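Local coordinates for protein shikimate 5-dehydrogenase (Mycobacterium fortuitum subsp. fortuitum DSM 46621, PDB 4XIJ) that probably catalyses the NADP-dependent, reversible reduction of 3-dehydroshikimate to shikimate, the fourth step of the pathway to chorismate, at residues A[14-28]-A[64-76]. Sequence-based numbering, arbitrary orientation. Where two conformers were deposited one is given.
Sequences RKAAVLGSPITHSRS and GPEWVGLSVTMPG. With SO4 (sulfate ion), chain F; SO4 (sulfate ion), chain E.
Lys-15 crosses the indole of Trp-67 at a slant, over one face, where two parallel neighbouring strands, 15-20 and 67-72, run through the mixed sheet of the shikimate dehydrogenase substrate-binding domain. Take the lysine from its root. CB sits over the indole, 3.7 Å from the centroid of the six-membered ring of Trp-67 and 12° off its normal, a CH-pi contact. CG lies beside CG of Glu-66; CD touches that same carbon and also NE1 of the indole. The bend at chi3 (77°) brings CE over CZ2 of Trp-67 at 3.6 Å, and the one at chi4 (69°) carries NZ off to bond OG1 of Thr-45, at the start of the adjacent strand 45-50. CB of Ala-17 meets the indole at its edge.

At this end Glu-66 O is gripped twice, by Lys-15 N and by Arg-14 NE at 2.9 Å, which arrive from opposite faces of the carbonyl plane. CB of Val-68 covers one face of the Arg-14 guanidinium. Further along, Ser-71 N to Ala-17 O and Leu-19 N to Ser-71 O continue the ladder, while Leu-19 and Leu-70 pack on helix 56-61.

Past the strands, both segments turn through a cis peptide bond, before Pro-22 and before Pro-75. Ser-21 N bonds Met-74 O, and one water donates to both Pro-22 O and Met-74 O. Sulfate ions, probably from the crystallisation liquor, gather here: His-25 ND1 gives one of them an almost straight bond of 2.7 Å to O1, and Thr-73 OG1 lies 2.9 Å from O3 of that ion.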
loop_
_atom_site.group_PDB
_atom_site.type_symbol
_atom_site.label_atom_id
_atom_site.label_comp_id
_atom_site.label_asym_id
_atom_site.label_seq_id
_atom_site.Cartn_x
_atom_site.Cartn_y
_atom_site.Cartn_z
ATOM N N ARG A 14 -14.805 -2.739 20.729
ATOM C CA ARG A 14 -15.171 -2.688 19.319
ATOM C C ARG A 14 -14.564 -3.867 18.574
ATOM O O ARG A 14 -13.681 -4.546 19.082
ATOM C CB ARG A 14 -14.706 -1.366 18.710
ATOM C CG ARG A 14 -15.287 -0.119 19.377
ATOM C CD ARG A 14 -16.821 -0.035 19.360
ATOM N NE ARG A 14 -17.405 0.009 18.005
ATOM C CZ ARG A 14 -17.524 1.117 17.256
ATOM N NH1 ARG A 14 -17.101 2.290 17.712
ATOM N NH2 ARG A 14 -18.092 1.061 16.051
ATOM N N LYS A 15 -15.080 -4.133 17.375
ATOM C CA LYS A 15 -14.642 -5.237 16.546
ATOM C C LYS A 15 -14.115 -4.746 15.214
ATOM O O LYS A 15 -14.686 -3.835 14.578
ATOM C CB LYS A 15 -15.790 -6.206 16.279
ATOM C CG LYS A 15 -16.426 -6.753 17.599
ATOM C CD LYS A 15 -17.380 -7.889 17.290
ATOM C CE LYS A 15 -16.568 -9.170 17.005
ATOM N NZ LYS A 15 -15.877 -9.729 18.236
ATOM N N ALA A 16 -13.036 -5.389 14.793
ATOM C CA ALA A 16 -12.455 -5.141 13.477
ATOM C C ALA A 16 -12.007 -6.453 12.847
ATOM O O ALA A 16 -11.949 -7.496 13.523
ATOM C CB ALA A 16 -11.272 -4.117 13.573
ATOM N N ALA A 17 -11.660 -6.420 11.574
ATOM C CA ALA A 17 -11.192 -7.625 10.902
ATOM C C ALA A 17 -10.465 -7.270 9.630
ATOM O O ALA A 17 -10.611 -6.148 9.097
ATOM C CB ALA A 17 -12.358 -8.577 10.549
ATOM N N VAL A 18 -9.726 -8.252 9.124
ATOM C CA VAL A 18 -9.252 -8.210 7.731
ATOM C C VAL A 18 -10.012 -9.215 6.891
ATOM O O VAL A 18 -10.249 -10.341 7.315
ATOM C CB VAL A 18 -7.717 -8.460 7.627
ATOM C CG1 VAL A 18 -7.260 -9.851 8.203
ATOM C CG2 VAL A 18 -7.223 -8.260 6.158
ATOM N N LEU A 19 -10.447 -8.757 5.716
ATOM C CA LEU A 19 -11.191 -9.573 4.750
ATOM C C LEU A 19 -10.358 -9.834 3.504
ATOM O O LEU A 19 -9.745 -8.910 2.969
ATOM C CB LEU A 19 -12.476 -8.868 4.319
ATOM C CG LEU A 19 -13.444 -8.309 5.352
ATOM C CD1 LEU A 19 -14.751 -7.822 4.683
ATOM C CD2 LEU A 19 -13.680 -9.086 6.615
ATOM N N GLY A 20 -10.340 -11.076 3.034
ATOM C CA GLY A 20 -9.641 -11.364 1.801
ATOM C C GLY A 20 -9.473 -12.856 1.610
ATOM O O GLY A 20 -9.972 -13.643 2.435
ATOM N N SER A 21 -8.753 -13.248 0.555
ATOM C CA SER A 21 -8.568 -14.657 0.263
ATOM C C SER A 21 -7.450 -14.805 -0.769
ATOM O O SER A 21 -7.590 -14.367 -1.899
ATOM C CB SER A 21 -9.871 -15.266 -0.231
ATOM O OG SER A 21 -9.662 -16.626 -0.592
ATOM N N PRO A 22 -6.324 -15.408 -0.380
ATOM C CA PRO A 22 -6.061 -16.015 0.933
ATOM C C PRO A 22 -5.841 -14.972 2.039
ATOM O O PRO A 22 -5.503 -13.803 1.782
ATOM C CB PRO A 22 -4.796 -16.856 0.663
ATOM C CG PRO A 22 -4.094 -16.116 -0.412
ATOM C CD PRO A 22 -5.213 -15.637 -1.325
ATOM N N ILE A 23 -6.048 -15.386 3.284
ATOM C CA ILE A 23 -6.075 -14.403 4.359
ATOM C C ILE A 23 -5.014 -14.675 5.437
ATOM O O ILE A 23 -4.949 -13.975 6.451
ATOM C CB ILE A 23 -7.537 -14.348 4.965
ATOM C CG1 ILE A 23 -7.811 -13.019 5.645
ATOM C CG2 ILE A 23 -7.813 -15.528 5.869
ATOM C CD1 ILE A 23 -7.437 -11.837 4.837
ATOM N N THR A 24 -4.157 -15.657 5.201
ATOM C CA THR A 24 -3.138 -16.035 6.189
ATOM C C THR A 24 -1.882 -15.181 6.243
ATOM O O THR A 24 -1.231 -15.099 7.301
ATOM C CB THR A 24 -2.679 -17.488 5.966
ATOM O OG1 THR A 24 -2.340 -17.675 4.592
ATOM C CG2 THR A 24 -3.794 -18.434 6.332
ATOM N N HIS A 25 -1.546 -14.518 5.140
ATOM C CA HIS A 25 -0.321 -13.714 5.062
ATOM C C HIS A 25 -0.484 -12.337 5.699
ATOM O O HIS A 25 0.485 -11.758 6.158
ATOM C CB HIS A 25 0.113 -13.549 3.600
ATOM C CG HIS A 25 1.426 -12.847 3.431
ATOM N ND1 HIS A 25 1.526 -11.480 3.261
ATOM C CD2 HIS A 25 2.697 -13.321 3.431
ATOM C CE1 HIS A 25 2.803 -11.145 3.146
ATOM N NE2 HIS A 25 3.532 -12.247 3.227
ATOM N N SER A 26 -1.704 -11.818 5.757
ATOM C CA SER A 26 -1.884 -10.449 6.190
ATOM C C SER A 26 -1.306 -10.223 7.572
ATOM O O SER A 26 -1.513 -11.036 8.487
ATOM C CB SER A 26 -3.370 -10.077 6.189
ATOM O OG SER A 26 -3.548 -8.755 6.679
ATOM N N ARG A 27 -0.608 -9.110 7.728
ATOM C CA ARG A 27 -0.102 -8.706 9.039
ATOM C C ARG A 27 -1.056 -7.761 9.732
ATOM O O ARG A 27 -0.745 -7.265 10.825
ATOM C CB ARG A 27 1.262 -8.016 8.908
ATOM C CG ARG A 27 2.352 -8.802 8.176
ATOM C CD ARG A 27 2.465 -10.195 8.546
ATOM N NE ARG A 27 3.815 -10.711 8.338
ATOM C CZ ARG A 27 4.180 -11.625 7.450
ATOM N NH1 ARG A 27 3.303 -12.163 6.596
ATOM N NH2 ARG A 27 5.440 -12.032 7.454
ATOM N N SER A 28 -2.210 -7.506 9.142
ATOM C CA SER A 28 -3.102 -6.509 9.741
ATOM C C SER A 28 -3.548 -6.868 11.163
ATOM O O SER A 28 -3.561 -5.984 12.010
ATOM C CB SER A 28 -4.321 -6.277 8.850
ATOM O OG SER A 28 -3.869 -5.639 7.690
ATOM N N GLY A 64 -23.088 -5.454 12.707
ATOM C CA GLY A 64 -23.718 -4.557 13.650
ATOM C C GLY A 64 -22.844 -3.382 14.040
ATOM O O GLY A 64 -21.683 -3.289 13.607
ATOM N N PRO A 65 -23.407 -2.464 14.844
ATOM C CA PRO A 65 -22.756 -1.183 15.159
ATOM C C PRO A 65 -21.444 -1.344 15.942
ATOM O O PRO A 65 -20.610 -0.447 15.874
ATOM C CB PRO A 65 -23.828 -0.426 15.963
ATOM C CG PRO A 65 -24.739 -1.439 16.429
ATOM C CD PRO A 65 -24.743 -2.570 15.475
ATOM N N GLU A 66 -21.216 -2.502 16.556
ATOM C CA GLU A 66 -19.957 -2.706 17.257
ATOM C C GLU A 66 -18.741 -2.799 16.325
ATOM O O GLU A 66 -17.592 -2.616 16.783
ATOM C CB GLU A 66 -20.033 -3.965 18.145
ATOM C CG GLU A 66 -20.031 -5.293 17.438
ATOM C CD GLU A 66 -21.400 -5.780 16.961
ATOM O OE1 GLU A 66 -22.347 -4.954 16.828
ATOM O OE2 GLU A 66 -21.518 -7.018 16.718
ATOM N N TRP A 67 -18.987 -3.035 15.035
ATOM C CA TRP A 67 -17.900 -3.131 14.063
ATOM C C TRP A 67 -17.464 -1.742 13.699
ATOM O O TRP A 67 -18.248 -0.957 13.122
ATOM C CB TRP A 67 -18.352 -3.941 12.838
ATOM C CG TRP A 67 -18.434 -5.406 13.186
ATOM C CD1 TRP A 67 -19.495 -6.074 13.771
ATOM C CD2 TRP A 67 -17.395 -6.372 13.005
ATOM N NE1 TRP A 67 -19.160 -7.404 13.944
ATOM C CE2 TRP A 67 -17.885 -7.609 13.467
ATOM C CE3 TRP A 67 -16.097 -6.317 12.460
ATOM C CZ2 TRP A 67 -17.117 -8.794 13.419
ATOM C CZ3 TRP A 67 -15.335 -7.486 12.415
ATOM C CH2 TRP A 67 -15.853 -8.708 12.902
ATOM N N VAL A 68 -16.189 -1.452 13.973
ATOM C CA VAL A 68 -15.660 -0.109 13.835
ATOM C C VAL A 68 -14.885 0.063 12.534
ATOM O O VAL A 68 -14.790 1.170 12.013
ATOM C CB VAL A 68 -14.730 0.236 15.045
ATOM C CG1 VAL A 68 -13.454 -0.636 15.068
ATOM C CG2 VAL A 68 -14.391 1.722 15.097
ATOM N N GLY A 69 -14.257 -0.996 12.029
ATOM C CA GLY A 69 -13.397 -0.859 10.853
ATOM C C GLY A 69 -13.018 -2.212 10.288
ATOM O O GLY A 69 -13.038 -3.208 11.021
ATOM N N LEU A 70 -12.704 -2.227 8.996
ATOM C CA LEU A 70 -12.193 -3.407 8.321
ATOM C C LEU A 70 -11.003 -3.062 7.463
ATOM O O LEU A 70 -11.010 -2.033 6.774
ATOM C CB LEU A 70 -13.273 -4.029 7.429
ATOM C CG LEU A 70 -14.586 -4.385 8.099
ATOM C CD1 LEU A 70 -15.665 -4.592 7.035
ATOM C CD2 LEU A 70 -14.367 -5.631 8.947
ATOM N N SER A 71 -9.995 -3.915 7.474
ATOM C CA SER A 71 -8.959 -3.909 6.467
ATOM C C SER A 71 -9.387 -4.860 5.359
ATOM O O SER A 71 -10.006 -5.879 5.640
ATOM C CB SER A 71 -7.629 -4.341 7.079
ATOM O OG SER A 71 -7.306 -3.498 8.205
ATOM N N VAL A 72 -9.059 -4.544 4.125
ATOM C CA VAL A 72 -9.483 -5.413 3.026
ATOM C C VAL A 72 -8.264 -5.696 2.186
ATOM O O VAL A 72 -7.530 -4.778 1.801
ATOM C CB VAL A 72 -10.572 -4.756 2.161
ATOM C CG1 VAL A 72 -10.937 -5.675 0.968
ATOM C CG2 VAL A 72 -11.843 -4.444 2.993
ATOM N N THR A 73 -8.022 -6.957 1.897
ATOM C CA THR A 73 -6.913 -7.272 1.011
ATOM C C THR A 73 -7.450 -8.010 -0.221
ATOM O O THR A 73 -8.672 -8.098 -0.420
ATOM C CB THR A 73 -5.814 -8.068 1.789
ATOM O OG1 THR A 73 -4.654 -8.176 0.959
ATOM C CG2 THR A 73 -6.279 -9.494 2.241
ATOM N N MET A 74 -6.552 -8.478 -1.083
ATOM C CA MET A 74 -6.957 -9.198 -2.308
ATOM C C MET A 74 -7.862 -10.380 -1.927
ATOM O O MET A 74 -7.567 -11.080 -0.940
ATOM C CB MET A 74 -5.714 -9.675 -3.057
ATOM C CG MET A 74 -4.958 -8.540 -3.692
ATOM S SD MET A 74 -3.818 -7.636 -2.586
ATOM C CE MET A 74 -2.753 -8.941 -1.997
ATOM N N PRO A 75 -8.952 -10.633 -2.683
ATOM C CA PRO A 75 -9.353 -10.022 -3.950
ATOM C C PRO A 75 -10.441 -8.962 -3.777
ATOM O O PRO A 75 -11.139 -8.684 -4.735
ATOM C CB PRO A 75 -9.899 -11.226 -4.732
ATOM C CG PRO A 75 -10.617 -12.018 -3.650
ATOM C CD PRO A 75 -9.755 -11.845 -2.394
ATOM N N GLY A 76 -10.598 -8.416 -2.589
ATOM C CA GLY A 76 -11.778 -7.636 -2.272
ATOM C C GLY A 76 -11.678 -6.119 -2.393
ATOM O O GLY A 76 -12.643 -5.428 -2.045
HETATM S S SO4 F . -1.402 -9.527 2.207
HETATM O O1 SO4 F . -0.527 -9.679 3.375
HETATM O O2 SO4 F . -0.989 -10.442 1.153
HETATM O O3 SO4 F . -2.810 -9.648 2.568
HETATM O O4 SO4 F . -1.178 -8.167 1.699
HETATM S S SO4 E . -3.199 -4.672 1.939
HETATM O O1 SO4 E . -1.766 -4.733 2.332
HETATM O O2 SO4 E . -3.361 -5.632 0.803
HETATM O O3 SO4 E . -4.110 -5.078 3.049
HETATM O O4 SO4 E . -3.497 -3.248 1.739
HETATM O O HOH W 1 -5.037 -12.133 -0.400
#